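Local coordinates for ABC transporter binding protein AcbH (Actinoplanes, PDB 3OO8) that captures beta-D-galactopyranose outside the cell as the solute-binding receptor of an ABC transporter, at residues 140-145 with 259-264; 279-284 with 355-360; 101-106 with 302-307; 107-112 with 133-138. The protein carries 2 engineered substitutions. One frame throughout, in Å; residues are numbered along the deposited sequence.

From the N terminus, contact 4 is the first to close: helix 107-113 packs on the start of strand 134-147 after a loop of only 20 residues. That loop sits wholly within the much longer one of contact 3, where the loop at 101-106 waits 195 residues for the end of strand 301-304. Contact 1 also falls inside this span, pairing a later part of strand 134-147 with strand 257-261. Contact 2 opens at 279-284 and closes on helix 352-363, so it crosses contact 3. Contacts 3 and 4 touch, as do contacts 1 and 2; the two pairs lie far apart, and strand 134-147 runs from contact 4 to contact 1.

Contact 1 (140-145 with 259-264); sequences YPWVVF and MMFQGS
Trp-142 lays its indole over the backbone at Gly-263 where two antiparallel strands of the class 2 solute-binding fold pair, and Trp-142 itself belongs to the beta-D-galactose site. Gly-263 supplies the hollow: its CA lies 3.8 Å from the centroid of the five-membered ring, straight above the face, and a CB there would collide with Tyr-140. The indole's six-membered ring turns its edge to the face of Phe-261, planes 62° apart, with Trp-142 CE3 3.8 Å from Phe-261 CE2. Beyond it, the fork of Val-144 divides its work: CG2 meets the Phe-261 ring and CG1 meets CB of Met-259, 3.7 Å away. On the other face of the sheet, Phe-145, its CG beside the backbone N (chi1 -71°), reaches back until CZ is 3.6 Å from Ser-264 CB. Gln-262 sends its amide to Gln-266, another galactose-binding residue. Among the backbone bonds, Phe-145 N to Met-260 O is short and nearly straight, 2.7 Å and 174°.

Contact 2 (279-284 with 355-360); sequences LDFFVF and KKSVAE. With SO4 (sulfate ion), chain B.
Lys-356 starts with CG anti to the backbone N (chi1 -170°) and stays extended until a bend at chi4, while Phe-281 holds CG between its backbone N and carbonyl carbon (chi1 64°); these turns lay the lysine chain along the phenyl ring, the two side chains running in opposite senses. Lys-356 CD lies over one face of the Phe-281 ring, 3.9 Å from its centroid, and Lys-356 CG is 3.4 Å from Phe-281 CZ. Ser-357 N comes to the ring edge. Farther along, Val-283 CG1 meets Glu-360 OE1 at 3.5 Å; the other oxygen, OE2, pairs with Lys-363. Asp-280 turns OD1 back to Phe-281 N, 2.8 Å away, and its OD2 approaches a sulfate, probably from the crystallisation liquor, that Lys-356 NZ reaches through weak bonds. An alanine at Asp-280 would probably leave Phe-281 N without its carboxylate acceptor and take away one of the negative groups near Lys-356. The short segments' axes are 7° apart: helix-on-sheet packing of an alpha/beta lobe, helix 352-363 covering strand 279-282.

Contact 3 (101-106 with 302-307); sequences GLLTPI and GFILPK
Thr-104 and Leu-305 meet in the close-fitting half of this contact: Thr-104 N points almost straight at Leu-305 O, 2.8 Å away, and Thr-104 CB rests 3.8 Å from Leu-305 CD2. The other branch of Leu-305, CD1, touches Ile-106 CG2. Leu-103 holds CG beside its backbone N (chi1 -54°), which lets Leu-103 CD2 reach Ile-304 CD1 at 3.8 Å; Leu-94 of helix 92-99 packs against both residues. A water bridges the backbones here, hydrogen-bonded to Thr-104 O and accepting from Leu-305 N. Loop 101-106 links two helices in the sugar receptor's alpha/beta fold: Gly-101, with positive phi, ends helix 92-99 in a Schellman motif, and Ile-106 is the N-cap residue of helix 107-113. Across from it the chain is leaving strand 301-304, and a single bridge joins Leu-103 to Pro-306. On the solvent side this apolar packing gives way to an exposed lysine held by polar bonds. Lys-307 N binds Leu-102 O at 2.8 Å, from above the carbonyl plane. The side chain, bent at chi3 (-76°), curls along the loop until Lys-307 NZ donates to Gly-101 O at 3.0 Å. Thr-104 OG1 lies 3.3 Å from Lys-307 CA and hydrogen-bonds a glycerol, probably from the crystallisation liquor.

Contact 4 (107-112 with 133-138); sequences DDVWDK and YLVPLY
Helix-on-sheet packing in an alpha/beta lobe of the solute-binding fold brings Trp-110 and Val-109 of helix 107-113 against the beginning of strand 134-147, the segment axes 45° apart. Trp-110 does most of the touching, and does it with the edge of its indole. Its CG lies beside the backbone N (chi1 -83°), which carries the ring across to the strand, where Trp-110 NE1 donates to Leu-134 O at 2.9 Å. That oxygen lies close to the indole plane, although the donor is tilted 31° from the plane of the carbonyl. Next along the same edge, Trp-110 CZ2 meets Pro-136 CD at 3.6 Å. One helix position earlier, Val-109 CG1 approaches Val-135 CG2 to 4.1 Å, the two side chains crossing at about a right angle; Leu-319 and Ile-322 of helix 312-322 also pack on Val-135. Tyr-132 stacks on the Trp-110 ring. A phenylalanine in place of Trp-110 would probably leave Leu-134 O without its indole donor and open a gap beside Pro-136. Pro-136, with no amide hydrogen, meets the indole through hydrocarbon; the buried junction joins one directional bond, which helps set the rotation of the indole, to apolar packing.

Contact 1 (140-145 with 259-264)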
loop_
_atom_site.group_PDB
_atom_site.type_symbol
_atom_site.label_atom_id
_atom_site.label_comp_id
_atom_site.label_asym_id
_atom_site.label_seq_id
_atom_site.Cartn_x
_atom_site.Cartn_y
_atom_site.Cartn_z
ATOM N N TYR A 140 -4.075 1.500 3.901
ATOM C CA TYR A 140 -5.174 0.522 3.727
ATOM C C TYR A 140 -4.508 -0.790 3.331
ATOM O O TYR A 140 -3.419 -0.782 2.778
ATOM C CB TYR A 140 -6.173 0.973 2.655
ATOM C CG TYR A 140 -5.562 0.992 1.286
ATOM C CD1 TYR A 140 -5.599 -0.149 0.484
ATOM C CD2 TYR A 140 -4.942 2.138 0.803
ATOM C CE1 TYR A 140 -5.008 -0.130 -0.778
ATOM C CE2 TYR A 140 -4.360 2.149 -0.448
ATOM C CZ TYR A 140 -4.405 1.016 -1.215
ATOM O OH TYR A 140 -3.830 0.975 -2.485
ATOM N N PRO A 141 -5.195 -1.908 3.566
ATOM C CA PRO A 141 -4.558 -3.219 3.391
ATOM C C PRO A 141 -4.821 -3.941 2.077
ATOM O O PRO A 141 -5.844 -3.723 1.425
ATOM C CB PRO A 141 -5.185 -4.027 4.528
ATOM C CG PRO A 141 -6.638 -3.489 4.536
ATOM C CD PRO A 141 -6.488 -1.996 4.282
ATOM N N TRP A 142 -3.857 -4.787 1.713
ATOM C CA TRP A 142 -3.985 -5.749 0.603
ATOM C C TRP A 142 -4.128 -7.108 1.277
ATOM O O TRP A 142 -3.171 -7.643 1.825
ATOM C CB TRP A 142 -2.738 -5.716 -0.285
ATOM C CG TRP A 142 -2.837 -4.688 -1.365
ATOM C CD1 TRP A 142 -2.845 -3.311 -1.229
ATOM C CD2 TRP A 142 -2.970 -4.959 -2.760
ATOM N NE1 TRP A 142 -2.957 -2.717 -2.477
ATOM C CE2 TRP A 142 -3.076 -3.711 -3.419
ATOM C CE3 TRP A 142 -3.009 -6.141 -3.514
ATOM C CZ2 TRP A 142 -3.174 -3.613 -4.812
ATOM C CZ3 TRP A 142 -3.146 -6.035 -4.916
ATOM C CH2 TRP A 142 -3.239 -4.790 -5.525
ATOM N N VAL A 143 -5.333 -7.687 1.171
ATOM C CA VAL A 143 -5.708 -8.862 1.957
ATOM C C VAL A 143 -6.713 -9.673 1.123
ATOM O O VAL A 143 -7.076 -9.255 0.038
ATOM C CB VAL A 143 -6.405 -8.433 3.312
ATOM C CG1 VAL A 143 -5.361 -7.906 4.309
ATOM C CG2 VAL A 143 -7.419 -7.323 3.093
ATOM N N VAL A 144 -7.097 -10.853 1.616
ATOM C CA VAL A 144 -7.986 -11.772 0.859
ATOM C C VAL A 144 -9.418 -11.593 1.367
ATOM O O VAL A 144 -9.740 -11.877 2.532
ATOM C CB VAL A 144 -7.601 -13.259 1.136
ATOM C CG1 VAL A 144 -8.477 -14.151 0.261
ATOM C CG2 VAL A 144 -6.113 -13.561 0.888
ATOM N N PHE A 145 -10.299 -11.172 0.466
ATOM C CA PHE A 145 -11.708 -10.910 0.812
ATOM C C PHE A 145 -12.555 -12.122 0.512
ATOM O O PHE A 145 -12.185 -12.915 -0.329
ATOM C CB PHE A 145 -12.206 -9.720 -0.012
ATOM C CG PHE A 145 -11.592 -8.435 0.434
ATOM C CD1 PHE A 145 -12.194 -7.673 1.439
ATOM C CD2 PHE A 145 -10.437 -7.977 -0.183
ATOM C CE1 PHE A 145 -11.614 -6.497 1.908
ATOM C CE2 PHE A 145 -9.830 -6.773 0.261
ATOM C CZ PHE A 145 -10.431 -6.038 1.302
ATOM N N MET A 259 -13.084 -16.180 -3.043
ATOM C CA MET A 259 -12.147 -15.193 -2.454
ATOM C C MET A 259 -11.603 -14.235 -3.522
ATOM O O MET A 259 -11.677 -14.500 -4.734
ATOM C CB MET A 259 -10.933 -15.936 -1.872
ATOM C CG MET A 259 -11.275 -17.023 -0.853
ATOM S SD MET A 259 -9.860 -18.004 -0.261
ATOM C CE MET A 259 -9.533 -19.160 -1.593
ATOM N N MET A 260 -11.040 -13.116 -3.087
ATOM C CA MET A 260 -10.318 -12.250 -4.013
ATOM C C MET A 260 -9.266 -11.469 -3.221
ATOM O O MET A 260 -9.577 -10.898 -2.166
ATOM C CB MET A 260 -11.229 -11.260 -4.709
ATOM C CG MET A 260 -10.437 -10.325 -5.621
ATOM S SD MET A 260 -11.610 -9.388 -6.636
ATOM C CE MET A 260 -10.485 -8.372 -7.597
ATOM N N PHE A 261 -8.027 -11.484 -3.700
ATOM C CA PHE A 261 -6.919 -10.768 -3.024
ATOM C C PHE A 261 -6.699 -9.437 -3.713
ATOM O O PHE A 261 -6.377 -9.399 -4.892
ATOM C CB PHE A 261 -5.605 -11.614 -3.084
ATOM C CG PHE A 261 -4.401 -10.922 -2.466
ATOM C CD1 PHE A 261 -4.294 -10.859 -1.087
ATOM C CD2 PHE A 261 -3.407 -10.367 -3.263
ATOM C CE1 PHE A 261 -3.197 -10.261 -0.492
ATOM C CE2 PHE A 261 -2.319 -9.732 -2.671
ATOM C CZ PHE A 261 -2.233 -9.713 -1.276
ATOM N N GLN A 262 -6.910 -8.331 -3.001
ATOM C CA GLN A 262 -6.582 -7.011 -3.554
ATOM C C GLN A 262 -6.671 -5.961 -2.432
ATOM O O GLN A 262 -6.794 -6.324 -1.256
ATOM C CB GLN A 262 -7.473 -6.645 -4.762
ATOM C CG GLN A 262 -6.657 -6.309 -5.985
ATOM C CD GLN A 262 -7.475 -5.979 -7.206
ATOM O OE1 GLN A 262 -7.615 -6.815 -8.101
ATOM N NE2 GLN A 262 -7.993 -4.769 -7.267
ATOM N N GLY A 263 -6.581 -4.678 -2.780
ATOM C CA GLY A 263 -6.660 -3.610 -1.773
ATOM C C GLY A 263 -8.080 -3.373 -1.289
ATOM O O GLY A 263 -9.027 -3.540 -2.064
ATOM N N SER A 264 -8.261 -3.008 -0.016
ATOM C CA SER A 264 -9.648 -2.791 0.457
ATOM C C SER A 264 -10.355 -1.613 -0.227
ATOM O O SER A 264 -11.580 -1.655 -0.415
ATOM C CB SER A 264 -9.687 -2.569 1.963
ATOM O OG SER A 264 -9.067 -1.336 2.210
#

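Contact 2 (279-284 with 355-360)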
loop_
_atom_site.group_PDB
_atom_site.type_symbol
_atom_site.label_atom_id
_atom_site.label_comp_id
_atom_site.label_asym_id
_atom_site.label_seq_id
_atom_site.Cartn_x
_atom_site.Cartn_y
_atom_site.Cartn_z
ATOM N N LEU A 279 -19.194 -8.774 3.715
ATOM C CA LEU A 279 -17.785 -8.802 3.311
ATOM C C LEU A 279 -16.839 -8.861 4.519
ATOM O O LEU A 279 -17.033 -8.132 5.495
ATOM C CB LEU A 279 -17.478 -7.553 2.476
ATOM C CG LEU A 279 -16.085 -7.546 1.829
ATOM C CD1 LEU A 279 -15.936 -8.732 0.902
ATOM C CD2 LEU A 279 -15.900 -6.261 1.071
ATOM N N ASP A 280 -15.846 -9.747 4.466
ATOM C CA ASP A 280 -14.814 -9.803 5.494
ATOM C C ASP A 280 -13.507 -10.104 4.767
ATOM O O ASP A 280 -13.459 -10.224 3.521
ATOM C CB ASP A 280 -15.146 -10.918 6.502
ATOM C CG ASP A 280 -14.552 -10.694 7.883
ATOM O OD1 ASP A 280 -13.558 -9.965 8.048
ATOM O OD2 ASP A 280 -15.102 -11.285 8.849
ATOM N N PHE A 281 -12.425 -10.207 5.526
ATOM C CA PHE A 281 -11.158 -10.588 4.904
ATOM C C PHE A 281 -10.270 -11.304 5.873
ATOM O O PHE A 281 -10.526 -11.314 7.084
ATOM C CB PHE A 281 -10.388 -9.384 4.343
ATOM C CG PHE A 281 -9.929 -8.384 5.390
ATOM C CD1 PHE A 281 -8.715 -8.557 6.042
ATOM C CD2 PHE A 281 -10.666 -7.216 5.625
ATOM C CE1 PHE A 281 -8.256 -7.624 6.973
ATOM C CE2 PHE A 281 -10.214 -6.276 6.540
ATOM C CZ PHE A 281 -9.026 -6.466 7.220
ATOM N N PHE A 282 -9.289 -12.005 5.318
ATOM C CA PHE A 282 -8.210 -12.563 6.128
ATOM C C PHE A 282 -6.879 -12.199 5.491
ATOM O O PHE A 282 -6.815 -11.929 4.299
ATOM C CB PHE A 282 -8.368 -14.075 6.393
ATOM C CG PHE A 282 -8.468 -14.941 5.135
ATOM C CD1 PHE A 282 -7.309 -15.333 4.470
ATOM C CD2 PHE A 282 -9.695 -15.361 4.650
ATOM C CE1 PHE A 282 -7.356 -16.119 3.357
ATOM C CE2 PHE A 282 -9.747 -16.142 3.512
ATOM C CZ PHE A 282 -8.571 -16.529 2.866
ATOM N N VAL A 283 -5.811 -12.106 6.295
ATOM C CA VAL A 283 -4.514 -11.837 5.689
ATOM C C VAL A 283 -4.015 -13.031 4.879
ATOM O O VAL A 283 -4.343 -14.194 5.156
ATOM C CB VAL A 283 -3.467 -11.371 6.743
ATOM C CG1 VAL A 283 -4.057 -10.222 7.518
ATOM C CG2 VAL A 283 -3.058 -12.492 7.713
ATOM N N PHE A 284 -3.203 -12.750 3.867
ATOM C CA PHE A 284 -2.693 -13.855 3.063
ATOM C C PHE A 284 -2.009 -14.877 3.971
ATOM O O PHE A 284 -1.235 -14.489 4.873
ATOM C CB PHE A 284 -1.716 -13.330 2.022
ATOM C CG PHE A 284 -1.480 -14.290 0.871
ATOM C CD1 PHE A 284 -2.245 -14.171 -0.289
ATOM C CD2 PHE A 284 -0.496 -15.272 0.936
ATOM C CE1 PHE A 284 -2.051 -15.014 -1.386
ATOM C CE2 PHE A 284 -0.276 -16.124 -0.155
ATOM C CZ PHE A 284 -1.067 -16.011 -1.304
ATOM N N LYS A 355 -12.228 -1.133 10.911
ATOM C CA LYS A 355 -11.816 -1.608 12.212
ATOM C C LYS A 355 -10.884 -2.818 12.099
ATOM O O LYS A 355 -9.879 -2.885 12.780
ATOM C CB LYS A 355 -13.047 -1.959 13.043
ATOM C CG LYS A 355 -13.829 -0.704 13.379
ATOM C CD LYS A 355 -15.120 -1.083 14.092
ATOM C CE LYS A 355 -15.855 0.153 14.597
ATOM N NZ LYS A 355 -17.115 -0.243 15.286
ATOM N N LYS A 356 -11.224 -3.775 11.239
ATOM C CA LYS A 356 -10.356 -4.925 11.081
ATOM C C LYS A 356 -9.019 -4.528 10.421
ATOM O O LYS A 356 -7.963 -5.066 10.764
ATOM C CB LYS A 356 -11.074 -5.998 10.275
ATOM C CG LYS A 356 -10.320 -7.314 10.288
ATOM C CD LYS A 356 -11.177 -8.430 9.685
ATOM C CE LYS A 356 -10.403 -9.741 9.676
ATOM N NZ LYS A 356 -10.097 -10.230 11.042
ATOM N N SER A 357 -9.078 -3.552 9.525
ATOM C CA SER A 357 -7.861 -3.089 8.836
ATOM C C SER A 357 -6.852 -2.521 9.841
ATOM O O SER A 357 -5.654 -2.829 9.774
ATOM C CB SER A 357 -8.212 -2.017 7.793
ATOM O OG SER A 357 -9.063 -2.549 6.757
ATOM N N VAL A 358 -7.351 -1.740 10.800
ATOM C CA VAL A 358 -6.476 -1.152 11.838
ATOM C C VAL A 358 -5.815 -2.279 12.614
ATOM O O VAL A 358 -4.624 -2.236 12.911
ATOM C CB VAL A 358 -7.336 -0.308 12.859
ATOM C CG1 VAL A 358 -6.570 -0.030 14.199
ATOM C CG2 VAL A 358 -7.779 0.975 12.203
ATOM N N ALA A 359 -6.613 -3.272 12.994
ATOM C CA ALA A 359 -6.096 -4.375 13.776
ATOM C C ALA A 359 -5.038 -5.174 13.016
ATOM O O ALA A 359 -3.949 -5.420 13.535
ATOM C CB ALA A 359 -7.237 -5.285 14.199
ATOM N N GLU A 360 -5.337 -5.520 11.761
ATOM C CA GLU A 360 -4.434 -6.376 10.995
ATOM C C GLU A 360 -3.198 -5.624 10.509
ATOM O O GLU A 360 -2.090 -6.144 10.551
ATOM C CB GLU A 360 -5.168 -7.064 9.841
ATOM C CG GLU A 360 -6.208 -8.062 10.372
ATOM C CD GLU A 360 -5.594 -9.149 11.236
ATOM O OE1 GLU A 360 -4.444 -9.591 10.960
ATOM O OE2 GLU A 360 -6.280 -9.589 12.183
HETATM S S SO4 B . -13.952 -10.876 12.078
HETATM O O1 SO4 B . -13.341 -11.446 10.883
HETATM O O2 SO4 B . -14.100 -11.943 13.064
HETATM O O3 SO4 B . -15.267 -10.320 11.756
HETATM O O4 SO4 B . -13.118 -9.807 12.621
#

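Contact 3 (101-106 with 302-307)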
loop_
_atom_site.group_PDB
_atom_site.type_symbol
_atom_site.label_atom_id
_atom_site.label_comp_id
_atom_site.label_asym_id
_atom_site.label_seq_id
_atom_site.Cartn_x
_atom_site.Cartn_y
_atom_site.Cartn_z
ATOM N N GLY A 101 19.272 15.053 -0.673
ATOM C CA GLY A 101 19.359 16.296 0.079
ATOM C C GLY A 101 18.207 17.245 -0.182
ATOM O O GLY A 101 18.327 18.434 0.083
ATOM N N LEU A 102 17.094 16.735 -0.716
ATOM C CA LEU A 102 15.959 17.600 -1.034
ATOM C C LEU A 102 14.954 17.779 0.102
ATOM O O LEU A 102 14.042 18.598 -0.019
ATOM C CB LEU A 102 15.193 17.078 -2.264
ATOM C CG LEU A 102 15.986 17.022 -3.578
ATOM C CD1 LEU A 102 15.113 16.499 -4.735
ATOM C CD2 LEU A 102 16.527 18.399 -3.869
ATOM N N LEU A 103 15.113 17.010 1.165
ATOM C CA LEU A 103 14.158 17.009 2.279
ATOM C C LEU A 103 14.793 17.352 3.604
ATOM O O LEU A 103 15.899 16.914 3.889
ATOM C CB LEU A 103 13.475 15.649 2.389
ATOM C CG LEU A 103 12.789 15.119 1.128
ATOM C CD1 LEU A 103 12.141 13.798 1.478
ATOM C CD2 LEU A 103 11.745 16.088 0.576
ATOM N N THR A 104 14.086 18.128 4.426
ATOM C CA THR A 104 14.571 18.458 5.756
ATOM C C THR A 104 14.251 17.310 6.698
ATOM O O THR A 104 13.111 16.845 6.730
ATOM C CB THR A 104 13.889 19.759 6.237
ATOM O OG1 THR A 104 14.387 20.837 5.443
ATOM C CG2 THR A 104 14.224 20.053 7.689
ATOM N N PRO A 105 15.246 16.795 7.436
ATOM C CA PRO A 105 14.935 15.762 8.405
ATOM C C PRO A 105 14.082 16.316 9.559
ATOM O O PRO A 105 14.185 17.518 9.915
ATOM C CB PRO A 105 16.312 15.300 8.889
ATOM C CG PRO A 105 17.155 16.489 8.748
ATOM C CD PRO A 105 16.664 17.225 7.529
ATOM N N ILE A 106 13.221 15.463 10.112
ATOM C CA ILE A 106 12.284 15.883 11.142
ATOM C C ILE A 106 12.359 15.019 12.396
ATOM O O ILE A 106 11.347 14.669 13.022
ATOM C CB ILE A 106 10.843 15.970 10.576
ATOM C CG1 ILE A 106 10.508 14.670 9.856
ATOM C CG2 ILE A 106 10.743 17.108 9.555
ATOM C CD1 ILE A 106 9.016 14.545 9.574
ATOM N N GLY A 302 1.421 10.430 3.450
ATOM C CA GLY A 302 1.834 11.325 4.537
ATOM C C GLY A 302 2.323 12.647 4.009
ATOM O O GLY A 302 1.854 13.117 2.970
ATOM N N PHE A 303 3.240 13.261 4.753
ATOM C CA PHE A 303 3.695 14.618 4.445
ATOM C C PHE A 303 5.185 14.730 4.663
ATOM O O PHE A 303 5.750 14.024 5.509
ATOM C CB PHE A 303 2.969 15.624 5.342
ATOM C CG PHE A 303 1.486 15.470 5.253
ATOM C CD1 PHE A 303 0.799 16.093 4.238
ATOM C CD2 PHE A 303 0.805 14.639 6.152
ATOM C CE1 PHE A 303 -0.583 15.885 4.085
ATOM C CE2 PHE A 303 -0.586 14.428 6.027
ATOM C CZ PHE A 303 -1.283 15.072 4.998
ATOM N N ILE A 304 5.782 15.588 3.847
ATOM C CA ILE A 304 7.216 15.857 3.900
ATOM C C ILE A 304 7.471 17.359 4.025
ATOM O O ILE A 304 6.594 18.200 3.769
ATOM C CB ILE A 304 7.929 15.383 2.624
ATOM C CG1 ILE A 304 7.323 16.086 1.388
ATOM C CG2 ILE A 304 7.893 13.856 2.557
ATOM C CD1 ILE A 304 7.977 15.711 0.039
ATOM N N LEU A 305 8.704 17.679 4.416
ATOM C CA LEU A 305 9.151 19.067 4.569
ATOM C C LEU A 305 10.277 19.376 3.560
ATOM O O LEU A 305 11.450 19.015 3.806
ATOM C CB LEU A 305 9.668 19.249 5.997
ATOM C CG LEU A 305 9.655 20.671 6.623
ATOM C CD1 LEU A 305 9.918 20.606 8.146
ATOM C CD2 LEU A 305 10.639 21.629 5.909
ATOM N N PRO A 306 9.943 20.023 2.435
ATOM C CA PRO A 306 10.947 20.304 1.395
ATOM C C PRO A 306 12.081 21.141 1.951
ATOM O O PRO A 306 11.820 22.153 2.608
ATOM C CB PRO A 306 10.157 21.099 0.361
ATOM C CG PRO A 306 8.734 20.504 0.470
ATOM C CD PRO A 306 8.590 20.386 1.980
ATOM N N LYS A 307 13.316 20.685 1.758
ATOM C CA LYS A 307 14.463 21.476 2.250
ATOM C C LYS A 307 14.422 22.928 1.766
ATOM O O LYS A 307 14.756 23.842 2.531
ATOM C CB LYS A 307 15.811 20.843 1.874
ATOM C CG LYS A 307 17.002 21.615 2.465
ATOM C CD LYS A 307 18.352 21.012 2.120
ATOM C CE LYS A 307 18.676 19.767 2.936
ATOM N NZ LYS A 307 19.965 19.113 2.508
HETATM O O HOH W 1 10.907 15.964 5.036
#

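Contact 4 (107-112 with 133-138)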
loop_
_atom_site.group_PDB
_atom_site.type_symbol
_atom_site.label_atom_id
_atom_site.label_comp_id
_atom_site.label_asym_id
_atom_site.label_seq_id
_atom_site.Cartn_x
_atom_site.Cartn_y
_atom_site.Cartn_z
ATOM N N ASP A 107 13.599 14.750 12.827
ATOM C CA ASP A 107 13.796 13.957 14.019
ATOM C C ASP A 107 13.177 14.701 15.196
ATOM O O ASP A 107 12.720 14.073 16.141
ATOM C CB ASP A 107 15.290 13.708 14.291
ATOM C CG ASP A 107 15.956 12.876 13.213
ATOM O OD1 ASP A 107 15.251 12.119 12.523
ATOM O OD2 ASP A 107 17.193 12.938 13.079
ATOM N N ASP A 108 13.238 16.036 15.163
ATOM C CA ASP A 108 12.651 16.849 16.213
ATOM C C ASP A 108 11.129 16.712 16.342
ATOM O O ASP A 108 10.600 16.564 17.441
ATOM C CB ASP A 108 13.122 18.315 16.164
ATOM C CG ASP A 108 12.922 18.981 14.814
ATOM O OD1 ASP A 108 12.397 18.377 13.833
ATOM O OD2 ASP A 108 13.277 20.175 14.728
ATOM N N VAL A 109 10.433 16.708 15.208
ATOM C CA VAL A 109 9.004 16.419 15.188
ATOM C C VAL A 109 8.749 15.053 15.808
ATOM O O VAL A 109 7.843 14.891 16.623
ATOM C CB VAL A 109 8.482 16.402 13.729
ATOM C CG1 VAL A 109 7.024 15.888 13.667
ATOM C CG2 VAL A 109 8.587 17.818 13.123
ATOM N N TRP A 110 9.565 14.070 15.429
ATOM C CA TRP A 110 9.402 12.701 15.912
ATOM C C TRP A 110 9.704 12.495 17.399
ATOM O O TRP A 110 9.137 11.620 18.031
ATOM C CB TRP A 110 10.119 11.704 14.974
ATOM C CG TRP A 110 9.250 11.329 13.763
ATOM C CD1 TRP A 110 9.165 11.985 12.585
ATOM C CD2 TRP A 110 8.364 10.221 13.692
ATOM N NE1 TRP A 110 8.261 11.327 11.741
ATOM C CE2 TRP A 110 7.763 10.247 12.413
ATOM C CE3 TRP A 110 8.014 9.211 14.593
ATOM C CZ2 TRP A 110 6.835 9.291 12.004
ATOM C CZ3 TRP A 110 7.088 8.251 14.200
ATOM C CH2 TRP A 110 6.509 8.299 12.901
ATOM N N ASP A 111 10.531 13.376 17.963
ATOM C CA ASP A 111 10.763 13.351 19.405
ATOM C C ASP A 111 9.430 13.624 20.126
ATOM O O ASP A 111 9.187 13.125 21.229
ATOM C CB ASP A 111 11.775 14.444 19.788
ATOM C CG ASP A 111 13.196 14.137 19.355
ATOM O OD1 ASP A 111 13.533 12.959 19.119
ATOM O OD2 ASP A 111 13.989 15.102 19.269
ATOM N N LYS A 112 8.557 14.407 19.502
ATOM C CA LYS A 112 7.269 14.735 20.116
ATOM C C LYS A 112 6.169 13.735 19.767
ATOM O O LYS A 112 5.335 13.375 20.617
ATOM C CB LYS A 112 6.862 16.128 19.660
ATOM C CG LYS A 112 5.395 16.468 19.821
ATOM C CD LYS A 112 5.077 17.069 21.177
ATOM C CE LYS A 112 3.749 17.823 21.094
ATOM N NZ LYS A 112 3.201 18.168 22.434
ATOM N N TYR A 133 11.837 11.584 7.751
ATOM C CA TYR A 133 11.532 12.546 6.689
ATOM C C TYR A 133 10.031 12.694 6.423
ATOM O O TYR A 133 9.600 13.650 5.782
ATOM C CB TYR A 133 12.283 12.202 5.380
ATOM C CG TYR A 133 13.782 12.368 5.516
ATOM C CD1 TYR A 133 14.348 13.611 5.366
ATOM C CD2 TYR A 133 14.597 11.256 5.778
ATOM C CE1 TYR A 133 15.735 13.786 5.482
ATOM C CE2 TYR A 133 15.972 11.419 5.904
ATOM C CZ TYR A 133 16.513 12.681 5.750
ATOM O OH TYR A 133 17.885 12.842 5.847
ATOM N N LEU A 134 9.257 11.724 6.905
ATOM C CA LEU A 134 7.821 11.697 6.642
ATOM C C LEU A 134 7.024 11.700 7.942
ATOM O O LEU A 134 7.432 11.062 8.925
ATOM C CB LEU A 134 7.474 10.398 5.895
ATOM C CG LEU A 134 6.022 10.222 5.364
ATOM C CD1 LEU A 134 5.889 10.824 3.966
ATOM C CD2 LEU A 134 5.561 8.761 5.386
ATOM N N VAL A 135 5.847 12.347 7.918
ATOM C CA VAL A 135 4.837 12.083 8.959
ATOM C C VAL A 135 3.684 11.363 8.274
ATOM O O VAL A 135 3.077 11.953 7.382
ATOM C CB VAL A 135 4.238 13.327 9.588
ATOM C CG1 VAL A 135 3.128 12.883 10.564
ATOM C CG2 VAL A 135 5.307 14.093 10.359
ATOM N N PRO A 136 3.418 10.116 8.664
ATOM C CA PRO A 136 2.343 9.409 7.929
ATOM C C PRO A 136 0.974 9.761 8.478
ATOM O O PRO A 136 0.865 10.218 9.626
ATOM C CB PRO A 136 2.657 7.937 8.239
ATOM C CG PRO A 136 3.253 7.937 9.572
ATOM C CD PRO A 136 4.044 9.232 9.671
ATOM N N LEU A 137 -0.063 9.513 7.678
ATOM C CA LEU A 137 -1.439 9.843 8.083
ATOM C C LEU A 137 -2.344 8.620 8.069
ATOM O O LEU A 137 -3.032 8.364 9.060
ATOM C CB LEU A 137 -2.035 10.958 7.189
ATOM C CG LEU A 137 -3.309 11.576 7.788
ATOM C CD1 LEU A 137 -3.018 12.327 9.096
ATOM C CD2 LEU A 137 -3.935 12.501 6.732
ATOM N N TYR A 138 -2.366 7.857 6.968
ATOM C CA TYR A 138 -3.280 6.716 6.846
ATOM C C TYR A 138 -2.726 5.709 5.831
ATOM O O TYR A 138 -1.853 6.030 5.023
ATOM C CB TYR A 138 -4.702 7.138 6.383
ATOM C CG TYR A 138 -4.655 7.929 5.092
ATOM C CD1 TYR A 138 -4.489 7.271 3.862
ATOM C CD2 TYR A 138 -4.656 9.332 5.110
ATOM C CE1 TYR A 138 -4.342 8.000 2.656
ATOM C CE2 TYR A 138 -4.475 10.066 3.929
ATOM C CZ TYR A 138 -4.331 9.395 2.723
ATOM O OH TYR A 138 -4.161 10.138 1.586
#